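Local coordinates for protein phytase (Debaryomyces castellii, PDB 2GFI) that hydrolyses phosphate esters of phytate (inositol hexakisphosphate) as a 3-phytase of the histidine acid phosphatase family, at residues V64-R69 and I142-K147; D156-F161 and R177-D182; R167-S172 and A453-S458; Q173-G178 and L328-D333; A260-L263 and S269-C272. One frame throughout, in Å; residues are numbered along the deposited sequence.

Contact 1: residues V64-R69 and I142-K147; sequences VQLFSR and IAFRTK
With CG anti to the backbone N (chi1 -166°), Phe144 sends its ring out of helix segment 142-147 toward strand segment 64-69, where Val64 holds CG1 between its own N and carbonyl carbon (chi1 63°), a setting that turns both methyls to the incoming ring. The two side chains approach from opposite directions. CZ, the far corner of the Phe144 ring, lies 3.6 Å from Val64 CG1 and 3.7 Å from Val64 CG2. Leu66, two residues along the same strand face, offers its stem rather than its methyls: Leu66 CB is 3.9 Å from Phe144 CE1. A beta-branched valine suits a strand and spreads a broad apolar surface, while phenylalanine is long enough to carry its ring most of the way across the 9.3 Å between Leu66 CA and Phe144 CA. Strand 59-69 runs between parallel strand 326-331 and antiparallel strand 374-382; Phe144, from helix 133-148, also reaches Ile326 and Leu328 and meets Phe175 of helix 166-180 edge-to-face.

Contact 2: residues D156-F161 and R177-D182; sequences DTLPVF and RGFMGD
Leu158 meets Phe179 and Met180 inside a beta-alpha-beta unit, in which strand 158-163 leads into helix 166-180 and the chain returns to the sheet as the parallel strand 189-194. The contact joins the beginning of the strand to the last turn of the helix. Its main part is aliphatic against aromatic. Leu158 carries CG anti to the backbone N (chi1 -178°), which extends the side chain off the sheet, and its two methyls lie along the CD2-CE2 side of the phenylalanine ring: CD2 of Leu158 is 3.6 Å from Phe179 CD2, and CD1 of Leu158 is 4.0 Å from Phe179 CE2. The side chains cross obliquely. A second kind of contact involves sulfur, with Met180 SD 4.0 Å from the same Leu158 CD2. The methionine chain is bent at both chi2 and chi3, and a flexible, unbranched residue suits a place where the helix surface must fold onto a methyl; Met180 also packs on Val189 of the returning strand. The three touching side chains are apolar. In the backbone, Gly181 leaves the helix with a phi of 49°, a value easily reached by a residue lacking a side chain, while its N still donates to Arg177 O. Beside the aromatic group, Met180 CG lies at the edge of the Phe179 ring and in its plane.

Contact 3: residues R167-S172 and A453-S458; sequences RVYQTS and ASLINS
Tyr169 lies across Leu455, the two side chains crossing at about a right angle. Followed outward, Tyr169 CB meets Leu455 CD2 at 3.6 Å, and Tyr169 CG touches the same methyl at an equal distance. Farther along, Tyr169 CD2 comes to 3.5 Å from Leu455 CD1; Tyr169 CE2 is still beside that methyl, at 3.9 Å. A forked leucine suits this place, since each methyl covers a different part of the tyrosine. Two residues earlier on helix 166-180, Arg167 is bent at chi3 (93°), and over one face of its guanidinium lies the last residue of the chain: Ser458 C is 3.2 Å from Arg167 NH2. Glu119 forms a salt bridge with that same NH2, and Ser458 O is hydrogen-bonded by Ser165 and His332. The C-terminal tail thus meets apolar cover at Leu455 and a polar setting at Ser458, made of the guanidinium face and those two bonds, where the arginine's charge would probably suit a chain end beside the predicted nucleophile His70.

Contact 4: residues Q173-G178 and L328-D333; sequences QYFARG and LSFTHD
Phe175 lies under the rim of Phe330 in an offset edge-to-face pair, the edge of Phe330 directed at the face of Phe175, with centroids 5.3 Å apart and planes at 63°. The touching corner is Phe330 CZ, 3.5 Å from Phe175 CG and 3.6 Å from Phe175 CB, so the approach falls at the root of the ring rather than over its centre. Leu328 meets the outer part of the ring, at CE2 and CZ: Leu328 CD2 sits 3.6 Å from Phe175 CE2. A chi1 of 180° places CG of Phe175 opposite the backbone N, and the ring stands straight off helix 166-180 and can meet both. Leu328 and Phe330 are two apart on strand 326-331 and so face the same side of the sheet, here the side covered by this helix in the alpha/beta core of the histidine phosphatase fold. A flat aromatic suits the site because it serves two neighbours at once, and it is hemmed in further by an edge-to-face meeting with His140. Exchanging Phe175 for an alanine would probably open a gap between helix and sheet, leaving the Phe330 edge without its aromatic face and the Leu328 methyls with less cover. Further along the chain, His332 stands at the N-cap position of the next helix, followed by Asp333, the predicted proton donor, whose OD2 forms a salt bridge with Arg69 NH2.

Contact 5: residues A260-L263 and S269-C272; sequences AYEL and SPMC
Glu262 and Ser269 meet through an exceptionally short hydrogen bond: Ser269 OG donates to Glu262 OE1 across 2.4 Å, a length whose exact value is doubtful at this resolution. The same hydroxyl builds an ST turn, accepting from Met271 N at 3.0 Å with a bent N-H...O angle of 133°; a weak bond from Cys272 N adds to it. Serine suits the position because one small hydroxyl can give to the carboxylate and receive from the backbone together. Its chi1 of 175° swings OG away from the serine's own N and toward helix 249-266, while Glu262, extended beyond CG, reaches along the serine to bring OE1 to it; the glutamate's stem packs alongside too, with Glu262 CB 3.6 Å from Ser269 CB. A leucine in place of Glu262 is likely to leave the Ser269 hydroxyl without its carboxylate acceptor and freer to turn. The other carboxylate oxygen, OE2, has a weak hydrogen bond with Tyr108 OH. Proline fits the head of the 3-10 segment 270-272, where its phi of -57° is close to what the ring imposes. Here the chain turns back on the helix it has just left, and the disulfide of Cys272 with Cys259 ties the two covalently. Over the carboxylate, Pro270 CD lies 3.4 Å from Glu262 OE1.

Contacts 1, 2 and 4 form one continuous core, with centres about 9 to 11 Å apart, where helices 133-148 and 166-180 cover neighbouring strands of a single sheet. Strand pairing joins them: Ser68 N lies 2.7 Å from Ser329 O, and Phe161 N 2.7 Å from Leu328 O, both probable hydrogen bonds. Contacts 2, 4 and 3, in that order, follow helix 166-180 from its last turn back to its first. Contact 3 brings this helix to the active site, the side chain of Arg167 being about 3 Å from that of His70, and meets contact 4 where Ser172 CB packs 3.3 Å from Phe330 CD2. Contact 5 stands apart, its centre about 25 Å from those of contacts 3 and 4.

Contact 1: residues V64-R69 and I142-K147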
# COMPACT_ATOMS: atom_id res chain seq x y z
N VAL A 64 -9.90 -6.25 -30.30
CA VAL A 64 -9.32 -6.91 -29.15
C VAL A 64 -9.76 -8.36 -29.13
O VAL A 64 -10.91 -8.66 -29.44
CB VAL A 64 -9.70 -6.18 -27.81
CG1 VAL A 64 -11.24 -6.23 -27.57
CG2 VAL A 64 -8.86 -6.70 -26.63
N GLN A 65 -8.83 -9.25 -28.81
CA GLN A 65 -9.11 -10.65 -28.56
C GLN A 65 -8.69 -10.95 -27.13
O GLN A 65 -7.62 -10.57 -26.68
CB GLN A 65 -8.37 -11.55 -29.54
CG GLN A 65 -8.38 -11.02 -31.00
CD GLN A 65 -7.56 -11.85 -31.94
OE1 GLN A 65 -6.91 -12.78 -31.51
NE2 GLN A 65 -7.60 -11.53 -33.24
N LEU A 66 -9.61 -11.57 -26.41
CA LEU A 66 -9.41 -12.07 -25.10
C LEU A 66 -9.42 -13.60 -25.14
O LEU A 66 -10.35 -14.24 -25.67
CB LEU A 66 -10.51 -11.55 -24.19
CG LEU A 66 -10.52 -12.23 -22.81
CD1 LEU A 66 -9.21 -11.94 -22.02
CD2 LEU A 66 -11.76 -11.81 -22.01
N PHE A 67 -8.38 -14.19 -24.57
CA PHE A 67 -8.33 -15.59 -24.31
C PHE A 67 -8.18 -15.75 -22.83
O PHE A 67 -7.14 -15.45 -22.25
CB PHE A 67 -7.19 -16.25 -25.09
CG PHE A 67 -7.33 -16.09 -26.57
CD1 PHE A 67 -8.06 -17.02 -27.31
CD2 PHE A 67 -6.77 -14.98 -27.24
CE1 PHE A 67 -8.20 -16.88 -28.70
CE2 PHE A 67 -6.92 -14.81 -28.63
CZ PHE A 67 -7.63 -15.77 -29.36
N SER A 68 -9.25 -16.20 -22.21
CA SER A 68 -9.37 -16.19 -20.78
C SER A 68 -9.48 -17.63 -20.24
O SER A 68 -10.14 -18.49 -20.84
CB SER A 68 -10.58 -15.38 -20.40
OG SER A 68 -10.79 -15.47 -19.02
N ARG A 69 -8.78 -17.89 -19.13
CA ARG A 69 -8.95 -19.10 -18.36
C ARG A 69 -10.26 -18.93 -17.57
O ARG A 69 -10.78 -17.81 -17.45
CB ARG A 69 -7.79 -19.25 -17.39
CG ARG A 69 -7.72 -20.54 -16.70
CD ARG A 69 -6.68 -20.59 -15.63
NE ARG A 69 -6.70 -21.88 -14.95
CZ ARG A 69 -5.88 -22.22 -13.99
NH1 ARG A 69 -4.95 -21.38 -13.57
NH2 ARG A 69 -5.97 -23.42 -13.43
N ILE A 142 -16.29 -6.07 -16.52
CA ILE A 142 -16.52 -4.64 -16.33
C ILE A 142 -15.34 -3.82 -16.83
O ILE A 142 -15.51 -2.86 -17.56
CB ILE A 142 -16.75 -4.33 -14.83
CG1 ILE A 142 -18.02 -5.00 -14.29
CG2 ILE A 142 -16.72 -2.81 -14.58
CD1 ILE A 142 -18.25 -4.76 -12.73
N ALA A 143 -14.14 -4.21 -16.41
CA ALA A 143 -12.91 -3.50 -16.70
C ALA A 143 -12.68 -3.54 -18.18
O ALA A 143 -12.17 -2.59 -18.79
CB ALA A 143 -11.73 -4.18 -15.96
N PHE A 144 -13.00 -4.69 -18.75
CA PHE A 144 -12.77 -4.92 -20.15
C PHE A 144 -13.72 -4.02 -20.95
O PHE A 144 -13.32 -3.43 -21.92
CB PHE A 144 -12.98 -6.40 -20.46
CG PHE A 144 -12.46 -6.82 -21.82
CD1 PHE A 144 -11.19 -7.39 -21.95
CD2 PHE A 144 -13.26 -6.69 -22.98
CE1 PHE A 144 -10.71 -7.83 -23.20
CE2 PHE A 144 -12.80 -7.14 -24.21
CZ PHE A 144 -11.53 -7.70 -24.31
N ARG A 145 -14.99 -3.93 -20.55
CA ARG A 145 -15.89 -3.00 -21.20
C ARG A 145 -15.36 -1.59 -21.07
O ARG A 145 -15.35 -0.86 -22.05
CB ARG A 145 -17.32 -3.07 -20.66
CG ARG A 145 -18.20 -1.93 -21.21
CD ARG A 145 -18.49 -1.93 -22.74
NE ARG A 145 -19.67 -2.72 -22.82
CZ ARG A 145 -20.89 -2.34 -23.07
NH1 ARG A 145 -21.22 -1.13 -23.50
NH2 ARG A 145 -21.79 -3.27 -22.93
N THR A 146 -14.94 -1.21 -19.87
CA THR A 146 -14.40 0.14 -19.66
C THR A 146 -13.26 0.46 -20.62
O THR A 146 -13.24 1.52 -21.18
CB THR A 146 -13.93 0.36 -18.21
OG1 THR A 146 -15.05 0.34 -17.34
CG2 THR A 146 -13.45 1.79 -18.04
N LYS A 147 -12.33 -0.47 -20.82
CA LYS A 147 -11.20 -0.28 -21.72
C LYS A 147 -11.53 -0.35 -23.21
O LYS A 147 -11.06 0.48 -24.01
CB LYS A 147 -10.08 -1.29 -21.41
CG LYS A 147 -8.78 -0.88 -22.10
CD LYS A 147 -7.56 -1.68 -21.69
CE LYS A 147 -6.33 -1.26 -22.51
NZ LYS A 147 -5.14 -2.14 -22.21

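Contact 2: residues D156-F161 and R177-D182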
# COMPACT_ATOMS: atom_id res chain seq x y z
N ASP A 156 -25.32 -4.56 -32.04
CA ASP A 156 -24.84 -5.91 -32.33
C ASP A 156 -24.82 -6.79 -31.09
O ASP A 156 -24.41 -6.37 -30.01
CB ASP A 156 -23.43 -5.86 -32.94
CG ASP A 156 -23.37 -5.07 -34.26
OD1 ASP A 156 -24.42 -4.94 -34.93
OD2 ASP A 156 -22.33 -4.55 -34.70
N THR A 157 -25.27 -8.02 -31.26
CA THR A 157 -25.04 -9.06 -30.30
C THR A 157 -23.54 -9.23 -29.98
O THR A 157 -22.67 -9.20 -30.87
CB THR A 157 -25.62 -10.36 -30.86
OG1 THR A 157 -27.01 -10.42 -30.54
CG2 THR A 157 -25.07 -11.53 -30.12
N LEU A 158 -23.23 -9.44 -28.70
CA LEU A 158 -21.89 -9.81 -28.28
C LEU A 158 -21.78 -11.32 -28.36
O LEU A 158 -22.55 -12.01 -27.70
CB LEU A 158 -21.61 -9.35 -26.85
CG LEU A 158 -20.23 -9.63 -26.28
CD1 LEU A 158 -19.15 -8.71 -26.94
CD2 LEU A 158 -20.27 -9.51 -24.72
N PRO A 159 -20.90 -11.83 -29.21
CA PRO A 159 -20.61 -13.26 -29.23
C PRO A 159 -19.60 -13.62 -28.12
O PRO A 159 -18.68 -12.83 -27.77
CB PRO A 159 -20.03 -13.49 -30.63
CG PRO A 159 -19.41 -12.17 -30.99
CD PRO A 159 -20.12 -11.09 -30.24
N VAL A 160 -19.78 -14.79 -27.55
CA VAL A 160 -18.85 -15.24 -26.53
C VAL A 160 -18.46 -16.64 -26.98
O VAL A 160 -19.29 -17.36 -27.47
CB VAL A 160 -19.49 -15.17 -25.11
CG1 VAL A 160 -18.67 -15.89 -24.10
CG2 VAL A 160 -19.69 -13.71 -24.67
N PHE A 161 -17.20 -16.98 -26.92
CA PHE A 161 -16.78 -18.31 -27.26
C PHE A 161 -16.20 -18.91 -25.99
O PHE A 161 -15.33 -18.31 -25.32
CB PHE A 161 -15.78 -18.28 -28.43
CG PHE A 161 -16.30 -17.50 -29.61
CD1 PHE A 161 -16.94 -18.15 -30.66
CD2 PHE A 161 -16.21 -16.13 -29.63
CE1 PHE A 161 -17.46 -17.43 -31.71
CE2 PHE A 161 -16.74 -15.40 -30.67
CZ PHE A 161 -17.37 -16.05 -31.73
N ARG A 177 -21.49 -10.80 -18.30
CA ARG A 177 -22.35 -10.02 -17.45
C ARG A 177 -21.64 -8.78 -16.93
O ARG A 177 -22.24 -7.70 -16.84
CB ARG A 177 -22.88 -10.84 -16.30
CG ARG A 177 -23.92 -11.85 -16.72
CD ARG A 177 -24.31 -12.80 -15.60
NE ARG A 177 -25.21 -13.84 -16.08
CZ ARG A 177 -26.52 -13.70 -16.12
NH1 ARG A 177 -27.08 -12.55 -15.75
NH2 ARG A 177 -27.28 -14.70 -16.56
N GLY A 178 -20.37 -8.92 -16.56
CA GLY A 178 -19.64 -7.74 -16.16
C GLY A 178 -19.58 -6.78 -17.34
O GLY A 178 -19.74 -5.57 -17.18
N PHE A 179 -19.34 -7.34 -18.53
CA PHE A 179 -19.09 -6.56 -19.72
C PHE A 179 -20.32 -5.77 -20.13
O PHE A 179 -20.23 -4.60 -20.46
CB PHE A 179 -18.58 -7.47 -20.86
CG PHE A 179 -18.32 -6.73 -22.16
CD1 PHE A 179 -17.03 -6.31 -22.49
CD2 PHE A 179 -19.36 -6.45 -23.04
CE1 PHE A 179 -16.82 -5.61 -23.69
CE2 PHE A 179 -19.15 -5.76 -24.21
CZ PHE A 179 -17.88 -5.35 -24.55
N MET A 180 -21.48 -6.42 -20.06
CA MET A 180 -22.73 -5.92 -20.60
C MET A 180 -23.51 -5.17 -19.58
O MET A 180 -24.43 -4.43 -19.93
CB MET A 180 -23.60 -7.07 -21.12
CG MET A 180 -23.09 -7.73 -22.39
SD MET A 180 -22.82 -6.56 -23.75
CE MET A 180 -24.52 -6.18 -24.20
N GLY A 181 -23.17 -5.36 -18.30
CA GLY A 181 -23.91 -4.72 -17.22
C GLY A 181 -25.41 -4.89 -17.33
O GLY A 181 -25.88 -6.03 -17.55
N ASP A 182 -26.17 -3.80 -17.19
CA ASP A 182 -27.64 -3.93 -17.24
C ASP A 182 -28.23 -4.15 -18.65
O ASP A 182 -29.45 -4.23 -18.82
CB ASP A 182 -28.35 -2.83 -16.45
CG ASP A 182 -28.18 -1.42 -17.06
OD1 ASP A 182 -27.47 -1.24 -18.11
OD2 ASP A 182 -28.73 -0.41 -16.54

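Contact 3: residues R167-S172 and A453-S458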
# COMPACT_ATOMS: atom_id res chain seq x y z
N ARG A 167 -16.90 -24.74 -15.35
CA ARG A 167 -16.19 -23.60 -14.77
C ARG A 167 -15.83 -22.58 -15.87
O ARG A 167 -15.92 -21.39 -15.64
CB ARG A 167 -14.93 -24.07 -13.97
CG ARG A 167 -13.92 -24.81 -14.80
CD ARG A 167 -12.53 -25.05 -14.18
NE ARG A 167 -12.62 -26.32 -13.57
CZ ARG A 167 -11.88 -27.39 -13.78
NH1 ARG A 167 -10.84 -27.41 -14.58
NH2 ARG A 167 -12.19 -28.45 -13.10
N VAL A 168 -15.42 -23.05 -17.06
CA VAL A 168 -15.02 -22.18 -18.16
C VAL A 168 -16.25 -21.41 -18.66
O VAL A 168 -16.23 -20.18 -18.89
CB VAL A 168 -14.43 -23.00 -19.32
CG1 VAL A 168 -14.29 -22.17 -20.54
CG2 VAL A 168 -13.07 -23.60 -18.96
N TYR A 169 -17.32 -22.17 -18.83
CA TYR A 169 -18.53 -21.64 -19.35
C TYR A 169 -19.07 -20.58 -18.38
O TYR A 169 -19.55 -19.52 -18.80
CB TYR A 169 -19.58 -22.75 -19.54
CG TYR A 169 -20.93 -22.16 -19.84
CD1 TYR A 169 -21.27 -21.73 -21.14
CD2 TYR A 169 -21.85 -21.97 -18.83
CE1 TYR A 169 -22.52 -21.15 -21.41
CE2 TYR A 169 -23.07 -21.40 -19.09
CZ TYR A 169 -23.39 -21.01 -20.37
OH TYR A 169 -24.63 -20.46 -20.56
N GLN A 170 -18.99 -20.89 -17.10
CA GLN A 170 -19.50 -19.98 -16.09
C GLN A 170 -18.67 -18.70 -16.07
O GLN A 170 -19.19 -17.61 -16.00
CB GLN A 170 -19.57 -20.64 -14.71
CG GLN A 170 -20.28 -19.77 -13.71
CD GLN A 170 -20.65 -20.52 -12.47
OE1 GLN A 170 -19.80 -21.19 -11.89
NE2 GLN A 170 -21.91 -20.38 -12.03
N THR A 171 -17.37 -18.84 -16.18
CA THR A 171 -16.49 -17.71 -16.31
C THR A 171 -16.97 -16.80 -17.44
O THR A 171 -17.10 -15.58 -17.23
CB THR A 171 -15.08 -18.18 -16.56
OG1 THR A 171 -14.66 -18.89 -15.41
CG2 THR A 171 -14.11 -16.99 -16.62
N SER A 172 -17.31 -17.40 -18.59
CA SER A 172 -17.59 -16.62 -19.78
C SER A 172 -18.81 -15.79 -19.51
O SER A 172 -18.90 -14.66 -19.95
CB SER A 172 -17.77 -17.52 -21.03
OG SER A 172 -19.00 -18.20 -21.01
N ALA A 453 -22.69 -27.40 -27.24
CA ALA A 453 -22.36 -28.57 -26.42
C ALA A 453 -22.91 -28.45 -25.02
O ALA A 453 -23.02 -27.35 -24.48
CB ALA A 453 -20.88 -28.77 -26.37
N SER A 454 -23.23 -29.59 -24.43
CA SER A 454 -23.72 -29.62 -23.08
C SER A 454 -22.55 -29.53 -22.09
O SER A 454 -21.45 -30.02 -22.36
CB SER A 454 -24.54 -30.91 -22.88
OG SER A 454 -23.70 -31.96 -22.43
N LEU A 455 -22.78 -28.90 -20.94
CA LEU A 455 -21.70 -28.63 -19.98
C LEU A 455 -21.18 -29.89 -19.31
O LEU A 455 -21.98 -30.72 -18.85
CB LEU A 455 -22.13 -27.59 -18.94
CG LEU A 455 -22.58 -26.25 -19.55
CD1 LEU A 455 -23.00 -25.26 -18.49
CD2 LEU A 455 -21.55 -25.63 -20.56
N ILE A 456 -19.86 -30.02 -19.25
CA ILE A 456 -19.23 -31.05 -18.42
C ILE A 456 -18.60 -30.53 -17.11
O ILE A 456 -18.11 -29.39 -17.02
CB ILE A 456 -18.20 -31.86 -19.22
CG1 ILE A 456 -17.10 -30.90 -19.75
CG2 ILE A 456 -18.95 -32.71 -20.31
CD1 ILE A 456 -16.06 -31.54 -20.60
N ASN A 457 -18.60 -31.40 -16.11
CA ASN A 457 -18.09 -31.12 -14.77
C ASN A 457 -16.59 -31.36 -14.68
O ASN A 457 -16.15 -32.22 -13.94
CB ASN A 457 -18.86 -32.00 -13.78
CG ASN A 457 -18.91 -31.44 -12.38
OD1 ASN A 457 -18.97 -32.20 -11.40
ND2 ASN A 457 -18.91 -30.12 -12.27
N SER A 458 -15.79 -30.62 -15.45
CA SER A 458 -14.32 -30.77 -15.46
C SER A 458 -13.54 -29.47 -15.76
O SER A 458 -13.30 -29.07 -16.91
CB SER A 458 -13.88 -31.89 -16.41
OG SER A 458 -14.15 -31.54 -17.75

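Contact 4: residues Q173-G178 and L328-D333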
# COMPACT_ATOMS: atom_id res chain seq x y z
N GLN A 173 -19.74 -16.36 -18.74
CA GLN A 173 -21.02 -15.73 -18.44
C GLN A 173 -20.88 -14.63 -17.42
O GLN A 173 -21.55 -13.62 -17.52
CB GLN A 173 -22.03 -16.76 -17.91
CG GLN A 173 -22.38 -17.80 -18.96
CD GLN A 173 -22.84 -17.15 -20.24
OE1 GLN A 173 -22.08 -17.08 -21.22
NE2 GLN A 173 -24.03 -16.63 -20.23
N TYR A 174 -20.03 -14.84 -16.42
CA TYR A 174 -19.79 -13.77 -15.47
C TYR A 174 -19.06 -12.62 -16.14
O TYR A 174 -19.38 -11.48 -15.90
CB TYR A 174 -19.04 -14.27 -14.25
CG TYR A 174 -20.00 -14.76 -13.20
CD1 TYR A 174 -20.45 -16.07 -13.21
CD2 TYR A 174 -20.47 -13.90 -12.22
CE1 TYR A 174 -21.33 -16.54 -12.23
CE2 TYR A 174 -21.32 -14.35 -11.23
CZ TYR A 174 -21.77 -15.68 -11.25
OH TYR A 174 -22.65 -16.13 -10.29
N PHE A 175 -18.09 -12.94 -16.99
CA PHE A 175 -17.40 -11.95 -17.74
C PHE A 175 -18.37 -11.15 -18.60
O PHE A 175 -18.36 -9.92 -18.54
CB PHE A 175 -16.35 -12.61 -18.64
CG PHE A 175 -15.59 -11.61 -19.47
CD1 PHE A 175 -14.35 -11.16 -19.05
CD2 PHE A 175 -16.13 -11.10 -20.65
CE1 PHE A 175 -13.65 -10.22 -19.79
CE2 PHE A 175 -15.44 -10.14 -21.41
CZ PHE A 175 -14.20 -9.71 -20.98
N ALA A 176 -19.21 -11.84 -19.37
CA ALA A 176 -20.16 -11.21 -20.28
C ALA A 176 -21.11 -10.33 -19.50
O ALA A 176 -21.44 -9.22 -19.94
CB ALA A 176 -20.90 -12.24 -21.11
N ARG A 177 -21.49 -10.80 -18.30
CA ARG A 177 -22.35 -10.02 -17.45
C ARG A 177 -21.64 -8.78 -16.93
O ARG A 177 -22.24 -7.70 -16.84
CB ARG A 177 -22.88 -10.84 -16.30
CG ARG A 177 -23.92 -11.85 -16.72
CD ARG A 177 -24.31 -12.80 -15.60
NE ARG A 177 -25.21 -13.84 -16.08
CZ ARG A 177 -26.52 -13.70 -16.12
NH1 ARG A 177 -27.08 -12.55 -15.75
NH2 ARG A 177 -27.28 -14.70 -16.56
N GLY A 178 -20.37 -8.92 -16.56
CA GLY A 178 -19.64 -7.74 -16.16
C GLY A 178 -19.58 -6.78 -17.34
O GLY A 178 -19.74 -5.57 -17.18
N LEU A 328 -13.99 -12.81 -27.49
CA LEU A 328 -14.00 -13.27 -26.12
C LEU A 328 -14.03 -14.79 -26.10
O LEU A 328 -15.07 -15.41 -26.40
CB LEU A 328 -15.21 -12.71 -25.37
CG LEU A 328 -15.43 -11.20 -25.47
CD1 LEU A 328 -16.76 -10.83 -24.84
CD2 LEU A 328 -14.28 -10.42 -24.80
N SER A 329 -12.90 -15.39 -25.73
CA SER A 329 -12.72 -16.84 -25.73
C SER A 329 -12.27 -17.26 -24.34
O SER A 329 -11.35 -16.67 -23.76
CB SER A 329 -11.64 -17.27 -26.73
OG SER A 329 -11.99 -16.88 -28.03
N PHE A 330 -12.88 -18.35 -23.88
CA PHE A 330 -12.73 -18.86 -22.53
C PHE A 330 -12.41 -20.33 -22.62
O PHE A 330 -13.11 -21.06 -23.29
CB PHE A 330 -14.02 -18.64 -21.77
CG PHE A 330 -14.33 -17.22 -21.56
CD1 PHE A 330 -13.87 -16.57 -20.42
CD2 PHE A 330 -15.02 -16.49 -22.53
CE1 PHE A 330 -14.12 -15.24 -20.24
CE2 PHE A 330 -15.27 -15.16 -22.36
CZ PHE A 330 -14.81 -14.52 -21.21
N THR A 331 -11.35 -20.75 -21.94
CA THR A 331 -10.88 -22.10 -22.03
C THR A 331 -10.00 -22.40 -20.80
O THR A 331 -10.14 -21.72 -19.80
CB THR A 331 -10.17 -22.32 -23.39
OG1 THR A 331 -9.82 -23.71 -23.53
CG2 THR A 331 -8.85 -21.56 -23.47
N HIS A 332 -9.16 -23.43 -20.83
CA HIS A 332 -8.40 -23.84 -19.66
C HIS A 332 -6.99 -23.28 -19.69
O HIS A 332 -6.54 -22.77 -20.71
CB HIS A 332 -8.31 -25.37 -19.59
CG HIS A 332 -9.63 -26.05 -19.38
ND1 HIS A 332 -10.46 -26.39 -20.42
CD2 HIS A 332 -10.24 -26.48 -18.25
CE1 HIS A 332 -11.53 -27.00 -19.95
NE2 HIS A 332 -11.43 -27.05 -18.63
N ASP A 333 -6.27 -23.38 -18.59
CA ASP A 333 -4.89 -22.96 -18.56
C ASP A 333 -4.07 -23.69 -19.61
O ASP A 333 -3.24 -23.09 -20.32
CB ASP A 333 -4.28 -23.14 -17.16
CG ASP A 333 -4.49 -24.53 -16.58
OD1 ASP A 333 -5.18 -25.40 -17.18
OD2 ASP A 333 -4.00 -24.86 -15.48

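Contact 5: residues A260-L263 and S269-C272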
# COMPACT_ATOMS: atom_id res chain seq x y z
N ALA A 260 -3.29 -23.58 -1.92
CA ALA A 260 -3.78 -22.76 -3.04
C ALA A 260 -5.29 -22.82 -3.11
O ALA A 260 -5.93 -21.80 -3.20
CB ALA A 260 -3.15 -23.18 -4.33
N TYR A 261 -5.84 -24.04 -3.05
CA TYR A 261 -7.29 -24.21 -3.05
C TYR A 261 -8.03 -23.74 -1.84
O TYR A 261 -9.10 -23.19 -2.00
CB TYR A 261 -7.68 -25.62 -3.51
CG TYR A 261 -7.41 -25.68 -4.97
CD1 TYR A 261 -8.26 -25.05 -5.86
CD2 TYR A 261 -6.24 -26.24 -5.45
CE1 TYR A 261 -8.00 -25.02 -7.19
CE2 TYR A 261 -5.96 -26.24 -6.81
CZ TYR A 261 -6.86 -25.61 -7.67
OH TYR A 261 -6.61 -25.57 -9.01
N GLU A 262 -7.50 -23.93 -0.64
CA GLU A 262 -8.18 -23.42 0.54
C GLU A 262 -8.19 -21.89 0.55
O GLU A 262 -9.17 -21.24 0.99
CB GLU A 262 -7.49 -23.92 1.81
CG GLU A 262 -8.29 -23.59 3.06
CD GLU A 262 -7.77 -24.34 4.26
OE1 GLU A 262 -6.54 -24.32 4.50
OE2 GLU A 262 -8.59 -24.95 4.98
N LEU A 263 -7.09 -21.31 0.07
CA LEU A 263 -7.03 -19.88 -0.18
C LEU A 263 -8.16 -19.44 -1.15
O LEU A 263 -8.95 -18.56 -0.81
CB LEU A 263 -5.63 -19.50 -0.72
CG LEU A 263 -5.37 -18.04 -1.10
CD1 LEU A 263 -5.53 -17.09 0.09
CD2 LEU A 263 -3.93 -17.95 -1.62
N SER A 269 -5.70 -19.66 4.14
CA SER A 269 -5.46 -21.05 4.44
C SER A 269 -4.37 -21.19 5.48
O SER A 269 -3.24 -20.81 5.23
CB SER A 269 -5.01 -21.78 3.18
OG SER A 269 -4.67 -23.11 3.50
N PRO A 270 -4.69 -21.79 6.62
CA PRO A 270 -3.66 -22.18 7.57
C PRO A 270 -2.63 -23.10 6.93
O PRO A 270 -1.51 -23.12 7.35
CB PRO A 270 -4.45 -22.93 8.65
CG PRO A 270 -5.72 -23.28 8.03
CD PRO A 270 -6.05 -22.17 7.07
N MET A 271 -3.00 -23.81 5.89
CA MET A 271 -2.12 -24.79 5.28
C MET A 271 -1.00 -24.07 4.52
O MET A 271 0.11 -24.62 4.36
CB MET A 271 -2.96 -25.68 4.35
CG MET A 271 -2.30 -26.93 3.94
SD MET A 271 -1.99 -28.05 5.29
CE MET A 271 -3.60 -28.84 5.52
N CYS A 272 -1.30 -22.84 4.07
CA CYS A 272 -0.28 -21.96 3.47
C CYS A 272 0.82 -21.59 4.46
O CYS A 272 1.93 -21.18 4.03
CB CYS A 272 -0.88 -20.67 2.93
SG CYS A 272 -1.94 -20.97 1.53